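N-acetylglucosamine 2-epimerase (Xylella fastidiosa, PDB 3GT5) probably interconverts sugar epimers as an isomerase of the N-acylglucosamine 2-epimerase family. Local coordinates at residues Arg197-Ala202 and Glu267-Val272; Ala181-Tyr186 and Ala254-Ile259. One frame throughout, in Å; residues are numbered along the deposited sequence.

Interaction 1: residues Arg197-Ala202 and Glu267-Val272; sequences RALVLA and EWLVPV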
# COMPACT_ATOMS: atom_id res chain seq x y z
N ARG A 197 10.32 12.82 -8.62
CA ARG A 197 10.40 12.63 -7.16
C ARG A 197 10.25 11.16 -6.84
O ARG A 197 10.92 10.62 -5.94
CB ARG A 197 9.38 13.48 -6.46
CG ARG A 197 9.35 13.37 -4.95
CD ARG A 197 10.67 13.71 -4.31
NE ARG A 197 11.18 15.03 -4.67
CZ ARG A 197 10.90 16.17 -4.05
NH1 ARG A 197 10.05 16.25 -3.03
NH2 ARG A 197 11.49 17.29 -4.48
N ALA A 198 9.34 10.49 -7.54
CA ALA A 198 9.23 9.02 -7.35
C ALA A 198 10.53 8.30 -7.60
O ALA A 198 10.93 7.38 -6.85
CB ALA A 198 8.09 8.42 -8.24
N LEU A 199 11.23 8.70 -8.66
CA LEU A 199 12.49 8.07 -9.01
C LEU A 199 13.56 8.32 -7.97
O LEU A 199 14.34 7.39 -7.70
CB LEU A 199 12.99 8.52 -10.40
CG LEU A 199 14.28 7.81 -10.86
CD1 LEU A 199 14.08 6.31 -11.08
CD2 LEU A 199 14.88 8.54 -12.14
N VAL A 200 13.66 9.56 -7.48
CA VAL A 200 14.63 9.92 -6.41
C VAL A 200 14.40 9.02 -5.16
O VAL A 200 15.35 8.42 -4.64
CB VAL A 200 14.56 11.40 -5.99
CG1 VAL A 200 15.45 11.67 -4.72
CG2 VAL A 200 14.98 12.35 -7.15
N LEU A 201 13.15 8.90 -4.75
CA LEU A 201 12.79 8.08 -3.57
C LEU A 201 13.20 6.63 -3.81
O LEU A 201 13.81 5.99 -2.93
CB LEU A 201 11.29 8.15 -3.29
CG LEU A 201 10.66 9.48 -2.88
CD1 LEU A 201 9.11 9.35 -2.77
CD2 LEU A 201 11.27 10.05 -1.57
N ALA A 202 12.85 6.08 -4.98
CA ALA A 202 13.29 4.70 -5.32
C ALA A 202 14.81 4.51 -5.29
O ALA A 202 15.32 3.54 -4.76
CB ALA A 202 12.72 4.24 -6.68
N GLU A 267 18.78 2.02 -16.76
CA GLU A 267 19.14 0.60 -16.75
C GLU A 267 18.98 -0.05 -15.39
O GLU A 267 18.76 -1.27 -15.31
CB GLU A 267 20.58 0.37 -17.30
N TRP A 268 19.07 0.72 -14.32
CA TRP A 268 19.21 0.11 -12.99
C TRP A 268 17.93 -0.48 -12.39
O TRP A 268 18.01 -1.35 -11.51
CB TRP A 268 19.86 1.06 -12.00
CG TRP A 268 19.09 2.23 -11.60
CD1 TRP A 268 19.18 3.49 -12.11
CD2 TRP A 268 18.12 2.31 -10.53
NE1 TRP A 268 18.33 4.34 -11.43
CE2 TRP A 268 17.69 3.64 -10.45
CE3 TRP A 268 17.64 1.39 -9.59
CZ2 TRP A 268 16.77 4.07 -9.49
CZ3 TRP A 268 16.72 1.81 -8.66
CH2 TRP A 268 16.29 3.14 -8.62
N LEU A 269 16.76 -0.06 -12.86
CA LEU A 269 15.52 -0.43 -12.18
C LEU A 269 15.25 -1.95 -12.14
O LEU A 269 14.98 -2.52 -11.07
CB LEU A 269 14.34 0.30 -12.84
CG LEU A 269 14.41 1.83 -12.75
CD1 LEU A 269 13.39 2.47 -13.80
CD2 LEU A 269 14.17 2.32 -11.33
N VAL A 270 15.34 -2.60 -13.29
CA VAL A 270 14.97 -4.02 -13.39
C VAL A 270 15.94 -4.90 -12.59
O VAL A 270 15.47 -5.72 -11.83
CB VAL A 270 14.74 -4.50 -14.84
CG1 VAL A 270 14.40 -6.02 -14.86
CG2 VAL A 270 13.65 -3.70 -15.49
N PRO A 271 17.27 -4.75 -12.75
CA PRO A 271 18.17 -5.61 -11.98
C PRO A 271 17.98 -5.44 -10.46
O PRO A 271 18.07 -6.43 -9.68
CB PRO A 271 19.58 -5.15 -12.39
CG PRO A 271 19.41 -4.44 -13.65
CD PRO A 271 18.00 -3.97 -13.78
N VAL A 272 17.73 -4.21 -10.02
CA VAL A 272 17.46 -3.99 -8.58
C VAL A 272 16.16 -4.69 -8.15
O VAL A 272 16.13 -5.38 -7.13
CB VAL A 272 17.49 -2.51 -8.20
CG1 VAL A 272 16.97 -2.28 -6.78
CG2 VAL A 272 18.88 -1.92 -8.33
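The indole of Trp268 reaches from 267-272 to helix 192-211 and meets it with the far rim of its six-membered ring. At the edge, close to the ring plane, sits the backbone of Ala202, with CH2 of Trp268 3.9 Å from the carbonyl carbon C of Ala202; the methyl CB of Ala202 stands 4.2 Å from the same CH2. Leu199 comes to the neighbouring corner at a slant, its CD1 lying 3.8 Å from CZ2 of Trp268, and the two side chains run past one another in opposite directions. One face of the indole is covered from within its own segment by Leu269, whose CD2 rides 3.5 Å above the plane, displaced toward the rim. This methyl also touches Leu199, CD2 of Leu269 to CD1 of Leu199 at 4.0 Å, which makes CD1 of Leu199 the meeting point of both partners. Leu199 gets there because its CG is set opposite the backbone N (chi1 -176°), which brings CD1 across to Trp268 and Leu269. No hydrogen bond joins the segments, so the fit is mainly one of apolar surfaces. Beyond them, Arg207, further along helix 192-211, makes a cation-pi contact with Trp268. Leu201 rests on Leu155 and Tyr156 of strand 155-160. Ala202 packs on Leu257 and Leu260 of helix 247-263, and Ala198 on Met182 and Leu183 of helix 172-189, so both helices lie beside this contact, which joins two helices of the outer layer of the (alpha/alpha)6 barrel, 192-211 and 269-284.

Interaction 2: residues Ala181-Tyr186 and Ala254-Ile259; sequences AMLAAY and AKLLLI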
# COMPACT_ATOMS: atom_id res chain seq x y z
N ALA A 181 2.48 7.02 -4.46
CA ALA A 181 1.59 8.17 -4.62
C ALA A 181 2.09 9.11 -5.69
O ALA A 181 1.27 9.65 -6.45
CB ALA A 181 1.38 8.96 -3.29
N MET A 182 3.42 9.27 -5.78
CA MET A 182 4.00 10.15 -6.78
C MET A 182 3.84 9.59 -8.19
O MET A 182 3.56 10.36 -9.13
CB MET A 182 5.45 10.51 -6.47
CG MET A 182 5.60 11.44 -5.27
SD MET A 182 4.82 13.11 -5.41
CE MET A 182 5.16 13.69 -3.70
N LEU A 183 3.94 8.26 -8.34
CA LEU A 183 3.64 7.61 -9.59
C LEU A 183 2.17 7.82 -10.00
O LEU A 183 1.89 8.16 -11.16
CB LEU A 183 3.99 6.13 -9.55
CG LEU A 183 5.47 5.77 -9.52
CD1 LEU A 183 5.71 4.30 -9.06
CD2 LEU A 183 6.13 6.06 -10.87
N ALA A 184 1.24 7.62 -9.07
CA ALA A 184 -0.18 7.89 -9.32
C ALA A 184 -0.44 9.35 -9.72
O ALA A 184 -1.24 9.63 -10.62
CB ALA A 184 -1.00 7.54 -8.11
N ALA A 185 0.26 10.28 -9.05
CA ALA A 185 0.11 11.73 -9.29
C ALA A 185 0.57 12.05 -10.72
O ALA A 185 -0.07 12.88 -11.43
CB ALA A 185 0.93 12.53 -8.25
N TYR A 186 1.67 11.42 -11.12
CA TYR A 186 2.18 11.58 -12.49
C TYR A 186 1.19 11.03 -13.51
O TYR A 186 0.92 11.68 -14.53
CB TYR A 186 3.51 10.87 -12.67
CG TYR A 186 3.96 10.79 -14.11
CD1 TYR A 186 4.40 11.93 -14.77
CD2 TYR A 186 3.94 9.58 -14.83
CE1 TYR A 186 4.82 11.87 -16.11
CE2 TYR A 186 4.38 9.53 -16.16
CZ TYR A 186 4.80 10.67 -16.79
OH TYR A 186 5.25 10.59 -18.10
N ALA A 254 9.89 -3.96 -5.71
CA ALA A 254 10.13 -4.55 -7.02
C ALA A 254 9.03 -4.12 -8.00
O ALA A 254 9.33 -3.73 -9.16
CB ALA A 254 10.24 -6.06 -6.96
N LYS A 255 7.79 -4.14 -7.55
CA LYS A 255 6.65 -3.67 -8.34
C LYS A 255 6.78 -2.18 -8.69
O LYS A 255 6.60 -1.78 -9.85
CB LYS A 255 5.36 -3.95 -7.58
CG LYS A 255 4.06 -3.60 -8.34
CD LYS A 255 2.85 -3.41 -7.41
CE LYS A 255 2.95 -2.14 -6.61
NZ LYS A 255 1.97 -2.15 -5.56
N LEU A 256 7.07 -1.36 -7.69
CA LEU A 256 7.21 0.07 -7.94
C LEU A 256 8.35 0.38 -8.91
O LEU A 256 8.21 1.27 -9.78
CB LEU A 256 7.42 0.83 -6.63
CG LEU A 256 6.26 0.82 -5.65
CD1 LEU A 256 6.75 1.56 -4.39
CD2 LEU A 256 4.90 1.45 -6.20
N LEU A 257 9.47 -0.34 -8.82
CA LEU A 257 10.59 -0.16 -9.76
C LEU A 257 10.18 -0.55 -11.18
O LEU A 257 10.64 0.07 -12.17
CB LEU A 257 11.79 -1.01 -9.34
CG LEU A 257 12.43 -0.64 -8.02
CD1 LEU A 257 13.59 -1.62 -7.67
CD2 LEU A 257 12.97 0.80 -8.02
N LEU A 258 9.35 -1.58 -11.32
CA LEU A 258 8.87 -2.00 -12.64
C LEU A 258 7.80 -1.02 -13.21
O LEU A 258 7.69 -0.87 -14.43
CB LEU A 258 8.34 -3.44 -12.65
CG LEU A 258 9.40 -4.52 -12.92
CD1 LEU A 258 9.83 -4.62 -14.42
CD2 LEU A 258 10.60 -4.35 -12.07
N ILE A 259 7.07 -0.36 -12.36
CA ILE A 259 6.16 0.72 -12.81
C ILE A 259 7.03 1.92 -13.25
O ILE A 259 6.78 2.50 -14.29
CB ILE A 259 5.16 1.12 -11.74
CG1 ILE A 259 4.22 -0.06 -11.42
CG2 ILE A 259 4.33 2.36 -12.21
CD1 ILE A 259 3.33 0.15 -10.22
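Leu183 pushes a single methyl, CD1, between Leu256 and Ile259, which lie three residues apart on helix 247-263. Its nearest neighbour there is CG2 of Ile259, 3.9 Å from CD1 of Leu183, and the two side chains meet at an angle. CD1 of Leu183 also lies 4.1 Å from CD2 of Leu256 and 4.0 Å from the backbone O of Leu256, thus touching main chain as well as side chain. Of the two branches at the beta carbon of Ile259, CG2, held opposite the backbone N, is the one turned to CD1 of Leu183, while CG1 takes the place opposite the carbonyl carbon (chi1 -65°). In the next shell, Ala184 of helix 172-189 packs on Leu120 and Ser123 of helix 112-127, and Lys255 forms a salt bridge with Glu314 on helix 309-326. Tyr186 and Tyr263 add an edge-to-face pair between helices 172-189 and 247-263. The contact packs together two helices of the inner layer of the (alpha/alpha)6 barrel, consistent with its centre lying about 11 Å from that of the chain. All three residues in touch are buried; between these segments the contact is van der Waals packing, with no directional bond.

How the interactions relate
Helix 172-189 comes first along the chain and supplies 181-186, followed directly by helix 192-211 with 197-202. After strand 220-221 and a long non-helical passage, helix 247-263 brings 254-259 back to the first of these helices, closing interaction 2, and the start of helix 269-284 and the turn before it then bring 267-272 to the second, closing interaction 1. The two loops thus cross rather than nest, and two consecutive helices are tied to the two consecutive helices that come later. The contacts are centred about 10 Å apart, with interaction 2 nearer the centre of the molecule. Leu257 links them, its methyls CD1 and CD2 packing on Val272 and Ala202.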